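Local coordinates for protein tyrosine--tRNA ligase (Aeropyrum pernix, PDB 2CYA) that probably catalyses the ATP-dependent attachment of tyrosine to its cognate tRNA, by way of a tyrosyl-adenylate intermediate, as a homodimeric class I synthetase, at residues 135-139 and 140-144; 156-160 and 161-165. All blocks are in the same frame, centred on the assembly; numbering follows the deposited sequence.

Contact 1 of 2, residues 135-139 and 140-144; sequences KRASL and ARVRR
Leu-139 and Arg-143 run side by side and point the same way, one helical turn apart, with Leu-139 CD2 3.8 Å from Arg-143 CD. Both set CG anti to the backbone N (chi1 -177° in the leucine), which lays the leucine methyl along the aliphatic part of the extended arginine. The backbone link between the two residues, Arg-143 N to Leu-139 O, is short (2.8 Å) but bent and weak. Leu-139 CD2 also lies obliquely to the guanidinium, whose NH1 forms a salt bridge with Glu-155 of the second subunit.

Ser-138 is the N-cap of helix 139-143, the short helix that follows the loop after helix 124-135. Its OG accepts a nearly straight bond from Arg-141 N at 2.7 Å, an acceptor for the first turn. Its carbonyl O takes Val-142 N at 2.9 Å, so side chain and backbone of the serine grip successive amides. The serine hydroxyl also lies against Ala-140, OG to CB 3.5 Å, and Glu-155 of the second subunit packs on Ser-138, Leu-139 and Ala-140.

Ala-137 CB meets Val-142 CG2 at 3.7 Å, and Val-142 CG2 lies 3.3 Å from Ser-138 O. The Arg-141 side chain bends away at chi2 to a salt bridge with Asp-196, and Arg-144 NH2 lies over one face of its guanidinium, offset toward the rim; Arg-144 pairs more weakly with the same aspartate.

Contact 2 of 2, residues 156-160 and 161-165; sequences AEVDA and SKLIY
Ser-161, in the first turn of helix 161-175, directs its hydroxyl back to the carboxylate of Asp-159: OG donates to OD2 at 2.3 Å, shorter than a normal hydrogen bond, so the exact length is doubtful. Both side chains have chi1 near +70°, which brings the hydroxyl and the carboxylate together. Lys-162 N follows with a bond to Asp-159 O (2.9 Å, 160° at the hydrogen), the donor tilted from the carbonyl plane.

The Lys-162 side chain crosses that of Asp-159 at a slant. A bend at chi2 (-65°) brings its methylenes over OD1, with CG at 3.0 Å and CE at 3.2 Å, while NZ stays 4.5 Å from OD1 and hydrogen-bonds Asn-81 instead. Lys-162 CB also rests on Val-158 CG1 at 3.9 Å.

Leu-163 places CD1 4.2 Å from that same valine methyl, and its N bonds to Ala-160 O at 2.9 Å, approaching from above the carbonyl plane. Ile-164 N reaches the same oxygen only weakly. One residue on, Tyr-165, predicted to bind the substrate tyrosine, points its ring away from the loop, and its OH hydrogen-bonds Glu-43.

The chemistry implies a helix start in which one aspartate serves through its backbone oxygen and, if the very short separation is taken at face value, its carboxylate; the nearby ammonium of Lys-162, short of a salt bridge, would probably still stabilise the negative charge.

How the contacts relate
Contacts 1 and 2 follow one another along the chain, their centres 13 Å apart, and each covers the entry into a helix: 139-143 in the first, 161-175 in the second. The two meet directly. Leu-139 CG of contact 1 packs on Leu-163 CD2 of contact 2 at 4.1 Å, and Val-142 CG1 lies 3.9 Å from Leu-163 O. Both also border the second subunit, where Leu-163 touches its own counterpart. Toward the predicted tyrosine pocket, contact 2 contributes Tyr-165 itself; the side chain of Val-142 is about 8 Å from that of Tyr-165, and that of Ile-164 about 9 Å from that of Gln-169.

Contact 1 of 2, residues 135-139 and 140-144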
loop_
_atom_site.group_PDB
_atom_site.type_symbol
_atom_site.label_atom_id
_atom_site.label_comp_id
_atom_site.label_asym_id
_atom_site.label_seq_id
_atom_site.Cartn_x
_atom_site.Cartn_y
_atom_site.Cartn_z
ATOM N N LYS A 135 8.999 -0.096 4.265
ATOM C CA LYS A 135 9.827 -0.838 5.214
ATOM C C LYS A 135 10.918 0.029 5.823
ATOM O O LYS A 135 11.467 -0.303 6.874
ATOM C CB LYS A 135 10.474 -2.049 4.532
ATOM C CG LYS A 135 9.496 -3.152 4.165
ATOM C CD LYS A 135 10.172 -4.330 3.455
ATOM C CE LYS A 135 11.257 -4.995 4.312
ATOM N NZ LYS A 135 10.725 -5.481 5.613
ATOM N N ARG A 136 11.221 1.143 5.165
ATOM C CA ARG A 136 12.267 2.038 5.629
ATOM C C ARG A 136 11.775 3.314 6.284
ATOM O O ARG A 136 12.538 4.272 6.417
ATOM C CB ARG A 136 13.184 2.403 4.473
ATOM C CG ARG A 136 14.546 1.794 4.573
ATOM C CD ARG A 136 14.743 0.675 3.594
ATOM N NE ARG A 136 15.324 -0.479 4.264
ATOM C CZ ARG A 136 15.847 -1.524 3.635
ATOM N NH1 ARG A 136 15.874 -1.560 2.303
ATOM N NH2 ARG A 136 16.330 -2.541 4.338
ATOM N N ALA A 137 10.511 3.340 6.689
ATOM C CA ALA A 137 9.971 4.524 7.329
ATOM C C ALA A 137 8.912 4.155 8.353
ATOM O O ALA A 137 7.870 3.579 8.018
ATOM C CB ALA A 137 9.386 5.462 6.293
ATOM N N SER A 138 9.184 4.505 9.605
ATOM C CA SER A 138 8.278 4.216 10.709
ATOM C C SER A 138 6.909 4.841 10.487
ATOM O O SER A 138 6.756 5.750 9.675
ATOM C CB SER A 138 8.875 4.734 12.025
ATOM O OG SER A 138 8.842 6.151 12.084
ATOM N N LEU A 139 5.910 4.343 11.206
ATOM C CA LEU A 139 4.565 4.883 11.082
ATOM C C LEU A 139 4.631 6.332 11.558
ATOM O O LEU A 139 3.829 7.177 11.143
ATOM C CB LEU A 139 3.583 4.082 11.946
ATOM C CG LEU A 139 2.095 4.466 11.892
ATOM C CD1 LEU A 139 1.238 3.344 12.479
ATOM C CD2 LEU A 139 1.861 5.752 12.662
ATOM N N ALA A 140 5.593 6.607 12.436
ATOM C CA ALA A 140 5.775 7.955 12.963
ATOM C C ALA A 140 6.385 8.823 11.863
ATOM O O ALA A 140 5.862 9.893 11.547
ATOM C CB ALA A 140 6.689 7.932 14.196
ATOM N N ARG A 141 7.483 8.356 11.273
ATOM C CA ARG A 141 8.126 9.116 10.206
ATOM C C ARG A 141 7.099 9.426 9.117
ATOM O O ARG A 141 6.988 10.563 8.666
ATOM C CB ARG A 141 9.307 8.339 9.610
ATOM C CG ARG A 141 10.002 9.068 8.455
ATOM C CD ARG A 141 10.669 10.351 8.939
ATOM N NE ARG A 141 11.087 11.241 7.851
ATOM C CZ ARG A 141 10.270 12.067 7.201
ATOM N NH1 ARG A 141 8.981 12.117 7.513
ATOM N NH2 ARG A 141 10.750 12.881 6.271
ATOM N N VAL A 142 6.333 8.412 8.720
ATOM C CA VAL A 142 5.311 8.577 7.689
ATOM C C VAL A 142 4.175 9.458 8.168
ATOM O O VAL A 142 3.557 10.170 7.385
ATOM C CB VAL A 142 4.705 7.216 7.255
ATOM C CG1 VAL A 142 3.526 7.446 6.314
ATOM C CG2 VAL A 142 5.768 6.364 6.570
ATOM N N ARG A 143 3.891 9.416 9.460
ATOM C CA ARG A 143 2.802 10.223 9.985
ATOM C C ARG A 143 3.169 11.701 10.029
ATOM O O ARG A 143 2.303 12.564 9.872
ATOM C CB ARG A 143 2.396 9.730 11.375
ATOM C CG ARG A 143 0.975 10.106 11.762
ATOM C CD ARG A 143 0.492 9.288 12.949
ATOM N NE ARG A 143 -0.877 9.621 13.326
ATOM C CZ ARG A 143 -1.540 9.034 14.316
ATOM N NH1 ARG A 143 -0.956 8.077 15.032
ATOM N NH2 ARG A 143 -2.788 9.395 14.588
ATOM N N ARG A 144 4.445 12.012 10.234
ATOM C CA ARG A 144 4.815 13.417 10.268
ATOM C C ARG A 144 5.003 13.946 8.848
ATOM O O ARG A 144 5.540 15.030 8.641
ATOM C CB ARG A 144 6.068 13.656 11.141
ATOM C CG ARG A 144 7.427 13.312 10.548
ATOM C CD ARG A 144 8.530 13.627 11.571
ATOM N NE ARG A 144 9.877 13.293 11.105
ATOM C CZ ARG A 144 10.591 14.023 10.244
ATOM N NH1 ARG A 144 10.101 15.151 9.738
ATOM N NH2 ARG A 144 11.804 13.620 9.888
#

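Contact 2 of 2, residues 156-160 and 161-165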
loop_
_atom_site.group_PDB
_atom_site.type_symbol
_atom_site.label_atom_id
_atom_site.label_comp_id
_atom_site.label_asym_id
_atom_site.label_seq_id
_atom_site.Cartn_x
_atom_site.Cartn_y
_atom_site.Cartn_z
ATOM N N ALA A 156 -8.067 7.019 15.226
ATOM C CA ALA A 156 -9.455 6.729 14.861
ATOM C C ALA A 156 -10.107 7.610 13.790
ATOM O O ALA A 156 -11.226 7.321 13.355
ATOM C CB ALA A 156 -10.317 6.729 16.118
ATOM N N GLU A 157 -9.425 8.672 13.358
ATOM C CA GLU A 157 -9.986 9.575 12.344
ATOM C C GLU A 157 -9.220 9.560 11.024
ATOM O O GLU A 157 -9.746 9.966 9.987
ATOM C CB GLU A 157 -10.024 11.014 12.872
ATOM C CG GLU A 157 -10.876 11.208 14.110
ATOM C CD GLU A 157 -12.325 10.826 13.878
ATOM O OE1 GLU A 157 -12.958 11.407 12.967
ATOM O OE2 GLU A 157 -12.828 9.941 14.609
ATOM N N VAL A 158 -7.974 9.098 11.075
ATOM C CA VAL A 158 -7.117 9.034 9.893
ATOM C C VAL A 158 -7.232 7.672 9.206
ATOM O O VAL A 158 -6.632 6.700 9.668
ATOM C CB VAL A 158 -5.634 9.240 10.280
ATOM C CG1 VAL A 158 -4.790 9.415 9.032
ATOM C CG2 VAL A 158 -5.495 10.437 11.206
ATOM N N ASP A 159 -7.983 7.592 8.109
ATOM C CA ASP A 159 -8.109 6.308 7.425
ATOM C C ASP A 159 -6.761 5.906 6.826
ATOM O O ASP A 159 -5.986 6.760 6.390
ATOM C CB ASP A 159 -9.218 6.351 6.358
ATOM C CG ASP A 159 -8.851 7.169 5.143
ATOM O OD1 ASP A 159 -8.569 8.378 5.281
ATOM O OD2 ASP A 159 -8.861 6.595 4.037
ATOM N N ALA A 160 -6.483 4.601 6.846
ATOM C CA ALA A 160 -5.228 4.031 6.357
ATOM C C ALA A 160 -4.752 4.469 4.973
ATOM O O ALA A 160 -3.550 4.545 4.729
ATOM C CB ALA A 160 -5.305 2.496 6.414
ATOM N N SER A 161 -5.675 4.745 4.063
ATOM C CA SER A 161 -5.284 5.163 2.728
ATOM C C SER A 161 -4.458 6.456 2.769
ATOM O O SER A 161 -3.706 6.749 1.838
ATOM C CB SER A 161 -6.527 5.342 1.856
ATOM O OG SER A 161 -7.311 6.424 2.316
ATOM N N LYS A 162 -4.571 7.210 3.860
ATOM C CA LYS A 162 -3.832 8.462 4.011
ATOM C C LYS A 162 -2.358 8.215 4.254
ATOM O O LYS A 162 -1.530 9.087 3.999
ATOM C CB LYS A 162 -4.386 9.305 5.170
ATOM C CG LYS A 162 -5.856 9.664 5.057
ATOM C CD LYS A 162 -6.129 10.577 3.882
ATOM C CE LYS A 162 -7.578 11.045 3.877
ATOM N NZ LYS A 162 -7.796 12.093 2.848
ATOM N N LEU A 163 -2.023 7.038 4.774
ATOM C CA LEU A 163 -0.625 6.703 5.012
ATOM C C LEU A 163 -0.020 6.153 3.727
ATOM O O LEU A 163 1.175 6.286 3.486
ATOM C CB LEU A 163 -0.485 5.664 6.128
ATOM C CG LEU A 163 -0.246 6.212 7.543
ATOM C CD1 LEU A 163 -1.428 7.074 7.991
ATOM C CD2 LEU A 163 -0.037 5.045 8.494
ATOM N N ILE A 164 -0.845 5.536 2.897
ATOM C CA ILE A 164 -0.355 4.991 1.638
ATOM C C ILE A 164 -0.024 6.107 0.634
ATOM O O ILE A 164 0.921 5.983 -0.143
ATOM C CB ILE A 164 -1.398 4.022 1.029
ATOM C CG1 ILE A 164 -1.494 2.764 1.899
ATOM C CG2 ILE A 164 -0.999 3.600 -0.361
ATOM C CD1 ILE A 164 -2.454 1.712 1.337
ATOM N N TYR A 165 -0.794 7.193 0.686
ATOM C CA TYR A 165 -0.637 8.339 -0.219
ATOM C C TYR A 165 0.836 8.735 -0.353
ATOM O O TYR A 165 1.417 8.612 -1.417
ATOM C CB TYR A 165 -1.497 9.514 0.294
ATOM C CG TYR A 165 -1.584 10.714 -0.616
ATOM C CD1 TYR A 165 -2.747 10.994 -1.315
ATOM C CD2 TYR A 165 -0.497 11.589 -0.762
ATOM C CE1 TYR A 165 -2.841 12.124 -2.142
ATOM C CE2 TYR A 165 -0.575 12.711 -1.585
ATOM C CZ TYR A 165 -1.749 12.974 -2.270
ATOM O OH TYR A 165 -1.827 14.080 -3.094
#